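Local coordinates for MYB proto-oncogene protein (Mus musculus, PDB 1GVD) that probably binds DNA in a sequence-specific way to regulate transcription, the crystallised fragment being the second of its Myb repeats, at residues K8-R13 with K34-K39; Q19-G22 with S27-A30. The protein carries 1 engineered substitution. All coordinates share one frame; numbering follows the deposited sequence. Where two conformers were deposited one is given.

Interaction 1 of 2, residues K8-R13 with K34-K39; sequences KEEDQR and KGRIGK. With SO4 (sulfate ion), chain C.
Glu10 and Arg36 meet in a two-pronged salt bridge, the chief tie between the start of helix 8-21 and the turn that leads into helix 38-49. Arg36 presents the side of its guanidinium that carries NE and NH2. NE bonds Glu10 OE2 at 2.8 Å, and NH2 bonds Glu10 OE1, also at 2.8 Å. Both bonds are nearly straight, and both use the syn sides of the carboxylate oxygens. The oxygens lie close to the guanidinium plane, while the carboxylate is turned 25° from it, so the match is good though not perfectly flat. A bend at chi2 of Arg36 (-63°) swings the long chain across to Glu10, and the two side chains cross at about a right angle. Two bonds fix the rotation of both end groups: the planar guanidinium offers its NE and NH2 hydrogens side by side, at a spacing that suits the two oxygens of a carboxylate. Arg36 NH1 bonds the Gly4 carbonyl, and the guanidinium also makes a cation-pi contact with Trp6.

A water adds a second link: it donates to Glu10 OE2 at 2.6 Å and to Lys34 O at 2.8 Å, holding that carbonyl beside the ion pair.

A sulfate, probably from the crystallisation liquor, accepts a hydrogen bond at its O3 from Gly35 N (3.0 Å) and another from Leu1 N. The Lys34 chain lies alongside the anion, and Gly35 takes the positive phi of this turn easily.

The buried Glu10-Arg36 pair bridges helix 8-21 and the segment before helix 38-49, with the N-terminal arm packed against Arg36; the next residue, Asp11, forms a salt bridge with Arg44 of helix 38-49.

Interaction 2 of 2, residues Q19-G22 with S27-A30; sequences QKYG and SVIA
Val28 sets its CG1 methyl over one face of the Tyr21 ring, 3.9 Å from the ring centroid and 23° off the normal, a CH-pi contact. This is the close part of the packing: the methyl sits off-centre, nearest to CE1 and CZ, each 3.7 Å from Val28 CG1. The chi1 of Val28 (-176°) places CG1 opposite the backbone N and brings this branch to the ring. A short, stiff side chain suits so close an approach.

Ile29 lies deeper but meets the ring more loosely. Its CG1 comes up obliquely, 4.0 Å from Tyr21 CD2, and its CD1 reaches on to the Gly22 carbonyl oxygen at 3.6 Å. The same side chain touches Leu17, Val18 and Leu14, the last an engineered substitution, so it joins the hydrophobic core of the three-helix Myb repeat, in which helix 8-21 is followed by the short helix 26-30. Gly22, the first residue past helix 8-21, turns the chain out of the helix with a positive phi, a conformation glycine adopts with little strain.

On the solvent side stands the exposed Lys20. Its chain does not reach 27-30, but it lays its CG over the Tyr21 face opposite Val28, sandwiching the ring between two aliphatic groups.

In the fold
Interactions 1 and 2 use different ends of helix 8-21: interaction 1 its start, interaction 2 its close. Their centres lie about 11 Å apart, and in sequence interaction 2 is nested inside the loop that interaction 1 closes. Interaction 1 ties the approach to helix 38-49 to helix 8-21, while interaction 2 joins the first two helices. The two also touch directly, as Ala30 CB packs 3.4 Å from Gly38 N, where helix 26-30 faces the start of helix 38-49. The sulfate sits on the 34-39 side of interaction 1, and interaction 2 takes no part in binding it. In Myb repeats the third helix generally serves in DNA recognition, so interaction 1 may bear on how helix 38-49 is placed.

Interaction 1 of 2, residues K8-R13 with K34-K39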
ATOM      1  N   LYS A   8      -4.708  -6.829   8.192  1.00  8.82           N
ATOM      2  CA  LYS A   8      -4.674  -7.843   7.150  1.00  9.55           C
ATOM      3  C   LYS A   8      -5.547  -7.414   5.975  1.00  8.72           C
ATOM      4  O   LYS A   8      -5.255  -7.745   4.825  1.00  9.87           O
ATOM      5  CB  LYS A   8      -5.167  -9.185   7.700  1.00 15.93           C
ATOM      6  CG  LYS A   8      -4.353  -9.707   8.871  1.00 23.15           C
ATOM      7  CD  LYS A   8      -4.971 -10.970   9.452  1.00 31.35           C
ATOM      8  CE  LYS A   8      -4.186 -11.464  10.656  1.00 35.79           C
ATOM      9  NZ  LYS A   8      -4.794 -12.685  11.250  1.00 37.96           N
ATOM     10  N   GLU A   9      -6.618  -6.677   6.262  1.00  9.30           N
ATOM     11  CA  GLU A   9      -7.512  -6.213   5.209  1.00  9.32           C
ATOM     12  C   GLU A   9      -6.795  -5.196   4.325  1.00  7.68           C
ATOM     13  O   GLU A   9      -6.934  -5.219   3.099  1.00  8.58           O
ATOM     14  CB  GLU A   9      -8.786  -5.600   5.809  1.00  9.16           C
ATOM     15  CG  GLU A   9      -9.697  -6.612   6.511  1.00 12.35           C
ATOM     16  CD  GLU A   9      -9.208  -7.011   7.895  1.00 11.55           C
ATOM     17  OE1 GLU A   9      -9.629  -8.084   8.383  1.00 19.67           O
ATOM     18  OE2 GLU A   9      -8.423  -6.260   8.507  1.00 11.04           O
ATOM     19  N   GLU A  10      -6.026  -4.303   4.943  1.00  7.42           N
ATOM     20  CA  GLU A  10      -5.278  -3.308   4.184  1.00  6.73           C
ATOM     21  C   GLU A  10      -4.222  -3.979   3.320  1.00  6.60           C
ATOM     22  O   GLU A  10      -4.032  -3.604   2.166  1.00  7.68           O
ATOM     23  CB  GLU A  10      -4.577  -2.324   5.113  1.00  9.01           C
ATOM     24  CG  GLU A  10      -5.461  -1.260   5.705  1.00 10.96           C
ATOM     25  CD  GLU A  10      -4.650  -0.254   6.485  1.00 12.35           C
ATOM     26  OE1 GLU A  10      -4.103  -0.626   7.543  1.00 12.58           O
ATOM     27  OE2 GLU A  10      -4.542   0.902   6.029  1.00 13.52           O
ATOM     28  N   ASP A  11      -3.519  -4.955   3.883  1.00  6.22           N
ATOM     29  CA  ASP A  11      -2.485  -5.660   3.132  1.00  6.80           C
ATOM     30  C   ASP A  11      -3.085  -6.323   1.898  1.00  8.22           C
ATOM     31  O   ASP A  11      -2.503  -6.277   0.811  1.00  8.86           O
ATOM     32  CB  ASP A  11      -1.808  -6.734   3.996  1.00  7.30           C
ATOM     33  CG  ASP A  11      -0.796  -6.162   4.975  1.00 11.02           C
ATOM     34  OD1 ASP A  11      -0.285  -5.046   4.750  1.00 10.50           O
ATOM     35  OD2 ASP A  11      -0.494  -6.853   5.974  1.00 13.85           O
ATOM     36  N   GLN A  12      -4.252  -6.942   2.055  1.00  6.80           N
ATOM     37  CA  GLN A  12      -4.891  -7.599   0.926  1.00  7.23           C
ATOM     38  C   GLN A  12      -5.280  -6.581  -0.141  1.00  7.01           C
ATOM     39  O   GLN A  12      -5.105  -6.827  -1.334  1.00  8.37           O
ATOM     40  CB  GLN A  12      -6.125  -8.377   1.384  1.00  8.44           C
ATOM     41  CG  GLN A  12      -6.737  -9.229   0.284  1.00 10.01           C
ATOM     42  CD  GLN A  12      -5.786 -10.300  -0.219  1.00 13.13           C
ATOM     43  OE1 GLN A  12      -5.484 -11.262   0.488  1.00 17.06           O
ATOM     44  NE2 GLN A  12      -5.302 -10.133  -1.444  1.00 14.61           N
ATOM     45  N   ARG A  13      -5.813  -5.438   0.280  1.00  6.57           N
ATOM     46  CA  ARG A  13      -6.190  -4.401  -0.677  1.00  7.05           C
ATOM     47  C   ARG A  13      -4.957  -3.858  -1.399  1.00  6.88           C
ATOM     48  O   ARG A  13      -5.001  -3.605  -2.606  1.00  7.69           O
ATOM     49  CB  ARG A  13      -6.922  -3.254   0.027  1.00  9.07           C
ATOM     50  CG  ARG A  13      -8.261  -3.651   0.635  0.50 14.39           C
ATOM     51  CD  ARG A  13      -8.837  -2.527   1.489  0.50 18.14           C
ATOM     52  NE  ARG A  13      -9.119  -1.321   0.713  0.50 20.72           N
ATOM     53  CZ  ARG A  13     -10.110  -1.209  -0.165  0.50 23.45           C
ATOM     54  NH1 ARG A  13     -10.925  -2.229  -0.385  0.50 23.60           N
ATOM     55  NH2 ARG A  13     -10.285  -0.072  -0.826  0.50 24.80           N
ATOM     56  N   LYS A  34      -7.719   4.543   2.795  1.00 14.34           N
ATOM     57  CA  LYS A  34      -8.001   5.560   3.798  1.00 15.58           C
ATOM     58  C   LYS A  34      -6.894   5.650   4.847  1.00 13.50           C
ATOM     59  O   LYS A  34      -6.466   4.635   5.394  1.00 15.53           O
ATOM     60  CB  LYS A  34      -9.329   5.236   4.487  1.00 23.70           C
ATOM     61  CG  LYS A  34      -9.943   6.384   5.265  1.00 33.26           C
ATOM     62  CD  LYS A  34     -10.498   7.444   4.328  1.00 36.62           C
ATOM     63  CE  LYS A  34     -11.218   8.537   5.098  1.00 38.73           C
ATOM     64  NZ  LYS A  34     -11.820   9.551   4.189  1.00 42.39           N
ATOM     65  N   GLY A  35      -6.426   6.866   5.115  1.00 13.32           N
ATOM     66  CA  GLY A  35      -5.398   7.059   6.123  1.00 14.22           C
ATOM     67  C   GLY A  35      -3.977   6.675   5.755  1.00 13.53           C
ATOM     68  O   GLY A  35      -3.126   6.549   6.636  1.00 15.33           O
ATOM     69  N   ARG A  36      -3.714   6.486   4.466  1.00 13.31           N
ATOM     70  CA  ARG A  36      -2.374   6.124   4.006  1.00 11.76           C
ATOM     71  C   ARG A  36      -1.866   7.094   2.949  1.00 10.57           C
ATOM     72  O   ARG A  36      -2.649   7.636   2.168  1.00 14.01           O
ATOM     73  CB  ARG A  36      -2.369   4.717   3.392  1.00 11.24           C
ATOM     74  CG  ARG A  36      -2.752   3.592   4.333  1.00 13.16           C
ATOM     75  CD  ARG A  36      -1.771   3.449   5.476  1.00 12.50           C
ATOM     76  NE  ARG A  36      -2.184   2.390   6.391  1.00  9.72           N
ATOM     77  CZ  ARG A  36      -1.592   2.128   7.551  1.00 10.61           C
ATOM     78  NH1 ARG A  36      -0.547   2.847   7.945  1.00 13.10           N
ATOM     79  NH2 ARG A  36      -2.053   1.155   8.321  1.00 11.67           N
ATOM     80  N   ILE A  37      -0.555   7.311   2.932  1.00 11.28           N
ATOM     81  CA  ILE A  37       0.055   8.170   1.924  1.00 11.53           C
ATOM     82  C   ILE A  37       0.931   7.269   1.055  1.00 10.06           C
ATOM     83  O   ILE A  37       1.253   6.143   1.440  1.00  8.87           O
ATOM     84  CB  ILE A  37       0.918   9.296   2.544  1.00 11.79           C
ATOM     85  CG1 ILE A  37       2.046   8.706   3.390  1.00 12.62           C
ATOM     86  CG2 ILE A  37       0.037  10.219   3.371  1.00 17.34           C
ATOM     87  CD1 ILE A  37       2.981   9.752   3.980  1.00 20.27           C
ATOM     88  N   GLY A  38       1.307   7.771  -0.115  1.00  9.99           N
ATOM     89  CA  GLY A  38       2.113   6.993  -1.038  1.00  9.53           C
ATOM     90  C   GLY A  38       3.338   6.297  -0.477  1.00  8.72           C
ATOM     91  O   GLY A  38       3.540   5.107  -0.723  1.00  8.16           O
ATOM     92  N   LYS A  39       4.167   7.016   0.275  1.00  9.25           N
ATOM     93  CA  LYS A  39       5.376   6.406   0.813  1.00 10.28           C
ATOM     94  C   LYS A  39       5.106   5.244   1.762  1.00  8.68           C
ATOM     95  O   LYS A  39       5.894   4.301   1.824  1.00 10.84           O
ATOM     96  CB  LYS A  39       6.260   7.456   1.501  1.00 17.67           C
ATOM     97  CG  LYS A  39       5.656   8.116   2.721  1.00 23.17           C
ATOM     98  CD  LYS A  39       6.653   9.060   3.388  1.00 32.27           C
ATOM     99  CE  LYS A  39       7.059  10.195   2.460  1.00 34.40           C
ATOM    100  NZ  LYS A  39       8.040  11.118   3.099  1.00 38.47           N
TER
HETATM  101  S   SO4 C1143      -7.451  10.178   4.139  1.00 46.73           S
HETATM  102  O1  SO4 C1143      -6.098  10.291   4.719  1.00 47.00           O
HETATM  103  O2  SO4 C1143      -7.712  11.345   3.275  1.00 49.52           O
HETATM  104  O3  SO4 C1143      -7.540   8.944   3.337  1.00 47.23           O
HETATM  105  O4  SO4 C1143      -8.450  10.135   5.222  1.00 47.87           O
HETATM  106  O   HOH W   1      -6.470   1.954   4.598  1.00 14.16           O

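Interaction 2 of 2, residues Q19-G22 with S27-A30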
ATOM      1  N   GLN A  19      -1.362  -4.932  -8.126  1.00  8.38           N
ATOM      2  CA  GLN A  19      -1.620  -5.762  -9.299  1.00  9.35           C
ATOM      3  C   GLN A  19      -2.231  -4.889 -10.397  1.00  9.25           C
ATOM      4  O   GLN A  19      -1.889  -5.019 -11.576  1.00 11.47           O
ATOM      5  CB  GLN A  19      -2.577  -6.903  -8.940  1.00 11.47           C
ATOM      6  CG  GLN A  19      -1.979  -7.932  -7.994  0.50 15.77           C
ATOM      7  CD  GLN A  19      -2.955  -9.034  -7.622  0.50 18.47           C
ATOM      8  OE1 GLN A  19      -2.611  -9.959  -6.888  0.50 25.01           O
ATOM      9  NE2 GLN A  19      -4.181  -8.938  -8.125  0.50 21.66           N
ATOM     10  N   LYS A  20      -3.120  -3.984 -10.009  1.00  7.10           N
ATOM     11  CA  LYS A  20      -3.769  -3.107 -10.971  1.00  7.62           C
ATOM     12  C   LYS A  20      -2.878  -2.010 -11.535  1.00  8.05           C
ATOM     13  O   LYS A  20      -2.802  -1.823 -12.750  1.00  8.44           O
ATOM     14  CB  LYS A  20      -5.001  -2.447 -10.343  1.00  7.55           C
ATOM     15  CG  LYS A  20      -5.661  -1.406 -11.239  1.00 10.23           C
ATOM     16  CD  LYS A  20      -6.957  -0.890 -10.643  1.00 12.36           C
ATOM     17  CE  LYS A  20      -7.604   0.138 -11.553  1.00 13.00           C
ATOM     18  NZ  LYS A  20      -8.924   0.589 -11.027  1.00 18.39           N
ATOM     19  N   TYR A  21      -2.197  -1.295 -10.646  1.00  7.16           N
ATOM     20  CA  TYR A  21      -1.370  -0.152 -11.023  1.00  6.77           C
ATOM     21  C   TYR A  21       0.131  -0.354 -11.174  1.00  8.25           C
ATOM     22  O   TYR A  21       0.802   0.474 -11.787  1.00 10.59           O
ATOM     23  CB  TYR A  21      -1.593   0.975 -10.013  1.00  8.35           C
ATOM     24  CG  TYR A  21      -2.989   1.547 -10.007  1.00  7.52           C
ATOM     25  CD1 TYR A  21      -3.438   2.350 -11.057  1.00  8.83           C
ATOM     26  CD2 TYR A  21      -3.859   1.307  -8.945  1.00 10.06           C
ATOM     27  CE1 TYR A  21      -4.716   2.904 -11.044  1.00 10.10           C
ATOM     28  CE2 TYR A  21      -5.141   1.857  -8.923  1.00  9.90           C
ATOM     29  CZ  TYR A  21      -5.559   2.656  -9.975  1.00  9.64           C
ATOM     30  OH  TYR A  21      -6.815   3.220  -9.944  1.00 13.76           O
ATOM     31  N   GLY A  22       0.658  -1.432 -10.612  1.00  7.79           N
ATOM     32  CA  GLY A  22       2.095  -1.628 -10.689  0.50  5.72           C
ATOM     33  C   GLY A  22       2.756  -0.951  -9.495  0.50  6.76           C
ATOM     34  O   GLY A  22       2.119  -0.145  -8.816  0.50  8.22           O
ATOM     35  N   SER A  27       1.105   7.227  -5.380  1.00 11.42           N
ATOM     36  CA  SER A  27       0.136   8.268  -5.052  1.00 11.91           C
ATOM     37  C   SER A  27      -1.282   7.841  -5.428  1.00 11.06           C
ATOM     38  O   SER A  27      -2.229   8.078  -4.678  1.00 13.72           O
ATOM     39  CB  SER A  27       0.493   9.575  -5.768  1.00 18.67           C
ATOM     40  OG  SER A  27       1.745  10.066  -5.326  0.50 19.87           O
ATOM     41  N   VAL A  28      -1.422   7.205  -6.586  1.00 10.93           N
ATOM     42  CA  VAL A  28      -2.725   6.743  -7.052  1.00 12.60           C
ATOM     43  C   VAL A  28      -3.208   5.595  -6.165  1.00 10.61           C
ATOM     44  O   VAL A  28      -4.378   5.527  -5.795  1.00 13.69           O
ATOM     45  CB  VAL A  28      -2.651   6.253  -8.514  1.00 17.41           C
ATOM     46  CG1 VAL A  28      -4.035   5.865  -9.006  1.00 19.02           C
ATOM     47  CG2 VAL A  28      -2.059   7.341  -9.393  1.00 20.70           C
ATOM     48  N   ILE A  29      -2.292   4.695  -5.825  1.00  9.74           N
ATOM     49  CA  ILE A  29      -2.618   3.562  -4.969  1.00  9.39           C
ATOM     50  C   ILE A  29      -3.108   4.040  -3.600  1.00 10.58           C
ATOM     51  O   ILE A  29      -4.127   3.565  -3.101  1.00 10.27           O
ATOM     52  CB  ILE A  29      -1.384   2.642  -4.806  1.00  7.96           C
ATOM     53  CG1 ILE A  29      -1.164   1.864  -6.104  1.00  8.33           C
ATOM     54  CG2 ILE A  29      -1.562   1.696  -3.614  1.00  7.97           C
ATOM     55  CD1 ILE A  29       0.098   1.021  -6.123  1.00  9.77           C
ATOM     56  N   ALA A  30      -2.399   5.000  -3.010  1.00  9.32           N
ATOM     57  CA  ALA A  30      -2.761   5.522  -1.695  1.00 11.46           C
ATOM     58  C   ALA A  30      -4.137   6.176  -1.659  1.00 12.12           C
ATOM     59  O   ALA A  30      -4.793   6.202  -0.616  1.00 12.80           O
ATOM     60  CB  ALA A  30      -1.703   6.513  -1.222  1.00 12.46           C
TER